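Local coordinates for protein PA1221 (Pseudomonas aeruginosa, PDB 4DG8) that belongs to the ANL superfamily of AMP-binding enzymes, carries a phosphopantetheine attachment domain in the same chain, and is modelled here with AMP bound, at residues A113-N116 against A117-R121; Q478-T481 against W482-P485. All blocks are in the same frame, centred on the assembly; numbering follows the deposited sequence.

Contact 1: residues A113-N116 against A117-R121; sequences AAWN and AELCR
Leu119 packs against one face of the Trp115 indole, one helical turn further along, in a CH-pi contact with its CG over the five-membered ring, 4.2 Å from the centroid and 24° off the normal. The branch that comes closest is CD1, 3.4 Å from Trp115 NE1, while CD2 sits near the rim over the benzene half. Trp115 reaches this place because its CG stands anti to the backbone N (chi1 167°), which swings the indole out from the helix alongside the next turn.

This is the first stretch of an alpha-helix, and its i to i+4 bonds run in unbroken succession: Ala117 N to Ala113 O (2.8 Å), Glu118 N to Ala114 O, Leu119 N to Trp115 O and Cys120 N to Asn116 O. Arg121 N continues the series to Ala117 O. On the outer side Arg121 grips Glu118 side-on in a salt bridge three residues apart, NE to OE1 at 2.9 Å and NH2 to OE2 at 2.9 Å, so each carboxylate oxygen has its own nitrogen; OE2 also accepts from Gln122 NE2. Buried Asn116 gives its ND2 to Asp108 O, which ties the helix to the loop leading into it.

Around helix 113-123, Cys120 packs on Cys125 and Ile128 of strand 125-130, Leu119 on Pro179 and Trp115 on Pro480.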
ATOM      1  N   ALA A 113      21.408  -0.495  -6.809  1.00 25.52           N
ATOM      2  CA  ALA A 113      21.089  -0.353  -8.219  1.00 30.18           C
ATOM      3  C   ALA A 113      20.788  -1.694  -8.901  1.00 33.50           C
ATOM      4  O   ALA A 113      19.913  -1.763  -9.762  1.00 32.08           O
ATOM      5  CB  ALA A 113      22.201   0.395  -8.941  1.00 29.78           C
ATOM      6  N   ALA A 114      21.487  -2.761  -8.518  1.00 28.83           N
ATOM      7  CA  ALA A 114      21.224  -4.062  -9.142  1.00 35.88           C
ATOM      8  C   ALA A 114      19.782  -4.511  -8.898  1.00 29.02           C
ATOM      9  O   ALA A 114      19.092  -5.034  -9.797  1.00 29.60           O
ATOM     10  CB  ALA A 114      22.232  -5.130  -8.643  1.00 34.12           C
ATOM     11  N   TRP A 115      19.334  -4.310  -7.664  1.00 27.71           N
ATOM     12  CA  TRP A 115      17.963  -4.638  -7.278  1.00 28.87           C
ATOM     13  C   TRP A 115      16.959  -3.852  -8.129  1.00 28.59           C
ATOM     14  O   TRP A 115      16.038  -4.432  -8.734  1.00 28.59           O
ATOM     15  CB  TRP A 115      17.764  -4.385  -5.769  1.00 33.71           C
ATOM     16  CG  TRP A 115      16.322  -4.386  -5.308  1.00 44.53           C
ATOM     17  CD1 TRP A 115      15.480  -3.311  -5.233  1.00 45.10           C
ATOM     18  CD2 TRP A 115      15.568  -5.519  -4.855  1.00 45.15           C
ATOM     19  NE1 TRP A 115      14.248  -3.708  -4.769  1.00 50.33           N
ATOM     20  CE2 TRP A 115      14.277  -5.058  -4.527  1.00 46.24           C
ATOM     21  CE3 TRP A 115      15.861  -6.881  -4.697  1.00 57.42           C
ATOM     22  CZ2 TRP A 115      13.277  -5.907  -4.055  1.00 47.60           C
ATOM     23  CZ3 TRP A 115      14.865  -7.725  -4.225  1.00 61.46           C
ATOM     24  CH2 TRP A 115      13.585  -7.232  -3.913  1.00 52.46           C
ATOM     25  N   ASN A 116      17.152  -2.535  -8.211  1.00 23.65           N
ATOM     26  CA  ASN A 116      16.257  -1.702  -9.018  1.00 21.20           C
ATOM     27  C   ASN A 116      16.271  -2.046 -10.505  1.00 24.23           C
ATOM     28  O   ASN A 116      15.232  -2.031 -11.160  1.00 20.11           O
ATOM     29  CB  ASN A 116      16.541  -0.207  -8.808  1.00 20.72           C
ATOM     30  CG  ASN A 116      15.903   0.323  -7.552  1.00 30.76           C
ATOM     31  OD1 ASN A 116      14.856  -0.169  -7.129  1.00 36.33           O
ATOM     32  ND2 ASN A 116      16.527   1.319  -6.935  1.00 29.34           N
ATOM     33  N   ALA A 117      17.448  -2.365 -11.029  1.00 23.35           N
ATOM     34  CA  ALA A 117      17.572  -2.727 -12.423  1.00 26.42           C
ATOM     35  C   ALA A 117      16.736  -3.969 -12.686  1.00 21.94           C
ATOM     36  O   ALA A 117      16.044  -4.063 -13.698  1.00 26.42           O
ATOM     37  CB  ALA A 117      19.052  -2.977 -12.796  1.00 24.77           C
ATOM     38  N   GLU A 118      16.801  -4.928 -11.772  1.00 24.18           N
ATOM     39  CA  GLU A 118      16.010  -6.134 -11.967  1.00 28.62           C
ATOM     40  C   GLU A 118      14.479  -5.883 -11.818  1.00 26.85           C
ATOM     41  O   GLU A 118      13.670  -6.440 -12.582  1.00 27.82           O
ATOM     42  CB  GLU A 118      16.542  -7.270 -11.085  1.00 24.78           C
ATOM     43  CG  GLU A 118      15.747  -8.572 -11.179  1.00 31.84           C
ATOM     44  CD  GLU A 118      15.840  -9.286 -12.536  1.00 28.32           C
ATOM     45  OE1 GLU A 118      16.561  -8.832 -13.453  1.00 28.40           O
ATOM     46  OE2 GLU A 118      15.170 -10.329 -12.683  1.00 34.19           O
ATOM     47  N   LEU A 119      14.068  -5.025 -10.888  1.00 22.29           N
ATOM     48  CA  LEU A 119      12.653  -4.632 -10.852  1.00 28.95           C
ATOM     49  C   LEU A 119      12.207  -4.001 -12.191  1.00 31.17           C
ATOM     50  O   LEU A 119      11.127  -4.333 -12.736  1.00 27.95           O
ATOM     51  CB  LEU A 119      12.368  -3.657  -9.705  1.00 39.11           C
ATOM     52  CG  LEU A 119      12.577  -4.121  -8.256  1.00 43.78           C
ATOM     53  CD1 LEU A 119      12.028  -3.055  -7.304  1.00 38.92           C
ATOM     54  CD2 LEU A 119      11.920  -5.476  -7.987  1.00 41.35           C
ATOM     55  N   CYS A 120      13.058  -3.117 -12.726  1.00 21.56           N
ATOM     56  CA  CYS A 120      12.746  -2.413 -13.975  1.00 23.02           C
ATOM     57  C   CYS A 120      12.655  -3.365 -15.137  1.00 23.98           C
ATOM     58  O   CYS A 120      11.785  -3.208 -15.997  1.00 25.31           O
ATOM     59  CB  CYS A 120      13.743  -1.286 -14.284  1.00 19.91           C
ATOM     60  SG  CYS A 120      13.598   0.159 -13.138  1.00 27.28           S
ATOM     61  N   ARG A 121      13.543  -4.361 -15.163  1.00 24.77           N
ATOM     62  CA  ARG A 121      13.440  -5.403 -16.177  1.00 27.92           C
ATOM     63  C   ARG A 121      12.154  -6.222 -16.014  1.00 25.55           C
ATOM     64  O   ARG A 121      11.485  -6.537 -16.994  1.00 28.01           O
ATOM     65  CB  ARG A 121      14.650  -6.326 -16.130  1.00 25.03           C
ATOM     66  CG  ARG A 121      14.850  -7.160 -17.401  1.00 28.44           C
ATOM     67  CD  ARG A 121      16.062  -8.088 -17.270  1.00 27.02           C
ATOM     68  NE  ARG A 121      15.870  -9.121 -16.250  1.00 26.49           N
ATOM     69  CZ  ARG A 121      15.190 -10.248 -16.454  1.00 31.99           C
ATOM     70  NH1 ARG A 121      14.639 -10.481 -17.637  1.00 34.79           N
ATOM     71  NH2 ARG A 121      15.061 -11.148 -15.485  1.00 27.31           N
TER

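Contact 2: residues Q478-T481 against W482-P485; sequences QLPT and WQRP
Pro480 and Trp482 lie side by side and point the same way: Pro480 CB is 3.7 Å from Trp482 CD1, and Pro480 CG is 3.6 Å from Trp482 NE1. They belong to a tight 3-10 turn in the loop between helix 473-478 and strand 487-490. Its two i to i+3 bonds are Gln483 N to Pro480 O and Arg484 N to Thr481 O, both 3.0 Å.

Gln483 meets the same proline carbon, its CD 3.6 Å from Pro480 CG, and its OE1 lies near Pro480 CD. Its CG also sits over the centre of the Trp482 ring, 3.3 Å above the plane, so the proline and the glutamine aliphatic chain both pack against the indole. The indole is brought alongside the proline by chi1 of 73°, which sets Trp482 CG between its own backbone N and carbonyl carbon. Leu479 CD2 also meets Gln483 OE1, the two side chains crossing at about a right angle.

Further out, Tyr427 stacks on the Trp482 ring, and Leu429 of strand 427-430 touches both Trp482 and Gln483. The Trp482 side chain is about 9 Å from the bound AMP. Gln111 accepts the Thr481 N-H through OE1 and also packs on Pro480, while Pro112 lies against Arg484.

Arg484, extended from CG to NE, folds back along the loop with Thr481 CG2 over one face of its guanidinium; NE donates to Leu479 O at 3.0 Å, and NH2 adds a weak bond to the same oxygen at 3.1 Å.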
ATOM      1  N   GLN A 478      22.993  -7.187  -1.023  1.00 42.09           N
ATOM      2  CA  GLN A 478      22.111  -7.393  -2.176  1.00 42.09           C
ATOM      3  C   GLN A 478      20.625  -7.206  -1.881  1.00 43.07           C
ATOM      4  O   GLN A 478      19.811  -7.113  -2.804  1.00 47.67           O
ATOM      5  CB  GLN A 478      22.322  -8.788  -2.754  1.00 41.01           C
ATOM      6  CG  GLN A 478      23.650  -8.967  -3.471  1.00 45.90           C
ATOM      7  CD  GLN A 478      23.746 -10.320  -4.132  1.00 51.26           C
ATOM      8  OE1 GLN A 478      24.251 -11.271  -3.541  1.00 55.36           O
ATOM      9  NE2 GLN A 478      23.241 -10.421  -5.359  1.00 54.74           N
ATOM     10  N   LEU A 479      20.271  -7.154  -0.601  1.00 39.32           N
ATOM     11  CA  LEU A 479      18.868  -7.032  -0.211  1.00 38.50           C
ATOM     12  C   LEU A 479      18.411  -5.575  -0.197  1.00 38.30           C
ATOM     13  O   LEU A 479      19.209  -4.664   0.027  1.00 40.62           O
ATOM     14  CB  LEU A 479      18.623  -7.677   1.163  1.00 33.03           C
ATOM     15  CG  LEU A 479      18.935  -9.172   1.336  1.00 40.75           C
ATOM     16  CD1 LEU A 479      18.835  -9.575   2.811  1.00 39.99           C
ATOM     17  CD2 LEU A 479      18.032 -10.051   0.467  1.00 39.92           C
ATOM     18  N   PRO A 480      17.118  -5.349  -0.443  1.00 40.83           N
ATOM     19  CA  PRO A 480      16.627  -3.986  -0.235  1.00 34.06           C
ATOM     20  C   PRO A 480      16.722  -3.639   1.251  1.00 36.40           C
ATOM     21  O   PRO A 480      16.682  -4.545   2.094  1.00 34.36           O
ATOM     22  CB  PRO A 480      15.169  -4.065  -0.695  1.00 31.13           C
ATOM     23  CG  PRO A 480      14.800  -5.501  -0.562  1.00 40.25           C
ATOM     24  CD  PRO A 480      16.050  -6.282  -0.845  1.00 38.32           C
ATOM     25  N   THR A 481      16.869  -2.357   1.564  1.00 33.44           N
ATOM     26  CA  THR A 481      17.065  -1.933   2.947  1.00 42.57           C
ATOM     27  C   THR A 481      16.029  -2.564   3.880  1.00 43.49           C
ATOM     28  O   THR A 481      16.373  -3.072   4.953  1.00 39.31           O
ATOM     29  CB  THR A 481      17.013  -0.389   3.104  1.00 42.24           C
ATOM     30  OG1 THR A 481      15.783   0.113   2.565  1.00 35.30           O
ATOM     31  CG2 THR A 481      18.198   0.274   2.400  1.00 44.87           C
ATOM     32  N   TRP A 482      14.768  -2.553   3.451  1.00 33.66           N
ATOM     33  CA  TRP A 482      13.666  -2.971   4.318  1.00 31.80           C
ATOM     34  C   TRP A 482      13.683  -4.473   4.662  1.00 36.19           C
ATOM     35  O   TRP A 482      12.995  -4.897   5.582  1.00 31.19           O
ATOM     36  CB  TRP A 482      12.323  -2.557   3.717  1.00 31.74           C
ATOM     37  CG  TRP A 482      11.912  -3.382   2.534  1.00 37.00           C
ATOM     38  CD1 TRP A 482      12.175  -3.125   1.218  1.00 36.92           C
ATOM     39  CD2 TRP A 482      11.147  -4.594   2.564  1.00 46.23           C
ATOM     40  NE1 TRP A 482      11.626  -4.112   0.424  1.00 42.06           N
ATOM     41  CE2 TRP A 482      10.991  -5.024   1.226  1.00 48.16           C
ATOM     42  CE3 TRP A 482      10.576  -5.359   3.592  1.00 43.52           C
ATOM     43  CZ2 TRP A 482      10.291  -6.186   0.888  1.00 51.93           C
ATOM     44  CZ3 TRP A 482       9.878  -6.516   3.255  1.00 53.81           C
ATOM     45  CH2 TRP A 482       9.744  -6.916   1.914  1.00 52.75           C
ATOM     46  N   GLN A 483      14.463  -5.267   3.925  1.00 31.71           N
ATOM     47  CA  GLN A 483      14.617  -6.689   4.227  1.00 35.91           C
ATOM     48  C   GLN A 483      15.883  -7.048   4.999  1.00 40.46           C
ATOM     49  O   GLN A 483      16.081  -8.214   5.338  1.00 45.13           O
ATOM     50  CB  GLN A 483      14.618  -7.515   2.941  1.00 37.30           C
ATOM     51  CG  GLN A 483      13.315  -7.502   2.187  1.00 44.14           C
ATOM     52  CD  GLN A 483      13.352  -8.404   0.966  1.00 43.45           C
ATOM     53  OE1 GLN A 483      14.355  -9.059   0.695  1.00 44.06           O
ATOM     54  NE2 GLN A 483      12.255  -8.433   0.218  1.00 49.92           N
ATOM     55  N   ARG A 484      16.758  -6.077   5.243  1.00 35.99           N
ATOM     56  CA  ARG A 484      18.009  -6.371   5.946  1.00 41.59           C
ATOM     57  C   ARG A 484      17.771  -6.436   7.435  1.00 36.35           C
ATOM     58  O   ARG A 484      17.237  -5.492   8.016  1.00 35.55           O
ATOM     59  CB  ARG A 484      19.069  -5.310   5.659  1.00 44.49           C
ATOM     60  CG  ARG A 484      19.529  -5.267   4.212  1.00 42.36           C
ATOM     61  CD  ARG A 484      20.292  -3.986   3.963  1.00 45.04           C
ATOM     62  NE  ARG A 484      20.564  -3.777   2.550  1.00 50.00           N
ATOM     63  CZ  ARG A 484      21.135  -2.682   2.066  1.00 50.39           C
ATOM     64  NH1 ARG A 484      21.489  -1.700   2.892  1.00 53.10           N
ATOM     65  NH2 ARG A 484      21.352  -2.572   0.763  1.00 38.77           N
ATOM     66  N   PRO A 485      18.161  -7.552   8.068  1.00 41.28           N
ATOM     67  CA  PRO A 485      17.985  -7.645   9.523  1.00 40.42           C
ATOM     68  C   PRO A 485      18.666  -6.481  10.225  1.00 41.61           C
ATOM     69  O   PRO A 485      19.736  -6.043   9.796  1.00 38.04           O
ATOM     70  CB  PRO A 485      18.688  -8.952   9.881  1.00 34.12           C
ATOM     71  CG  PRO A 485      18.571  -9.772   8.637  1.00 44.18           C
ATOM     72  CD  PRO A 485      18.676  -8.801   7.489  1.00 45.97           C
TER

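How the contacts relate
From the N terminus, contact 1 comes first, within the opening turns of helix 113-123 between strands 103-106 and 125-130, and it closes no loop beyond the helix's own turns. Contact 2 follows some 360 residues later and closes the short turn between helix 473-478 and strand 487-490. The two are in series, neither nested nor crossed, with centres about 14 Å apart. They meet directly where Trp115 CZ2 packs on Pro480 CG at 3.8 Å. Gln111, just ahead of the helix, touches Asn116 of contact 1 and Pro480 of contact 2, so this junction joins the AMP-binding region to the later part of the chain.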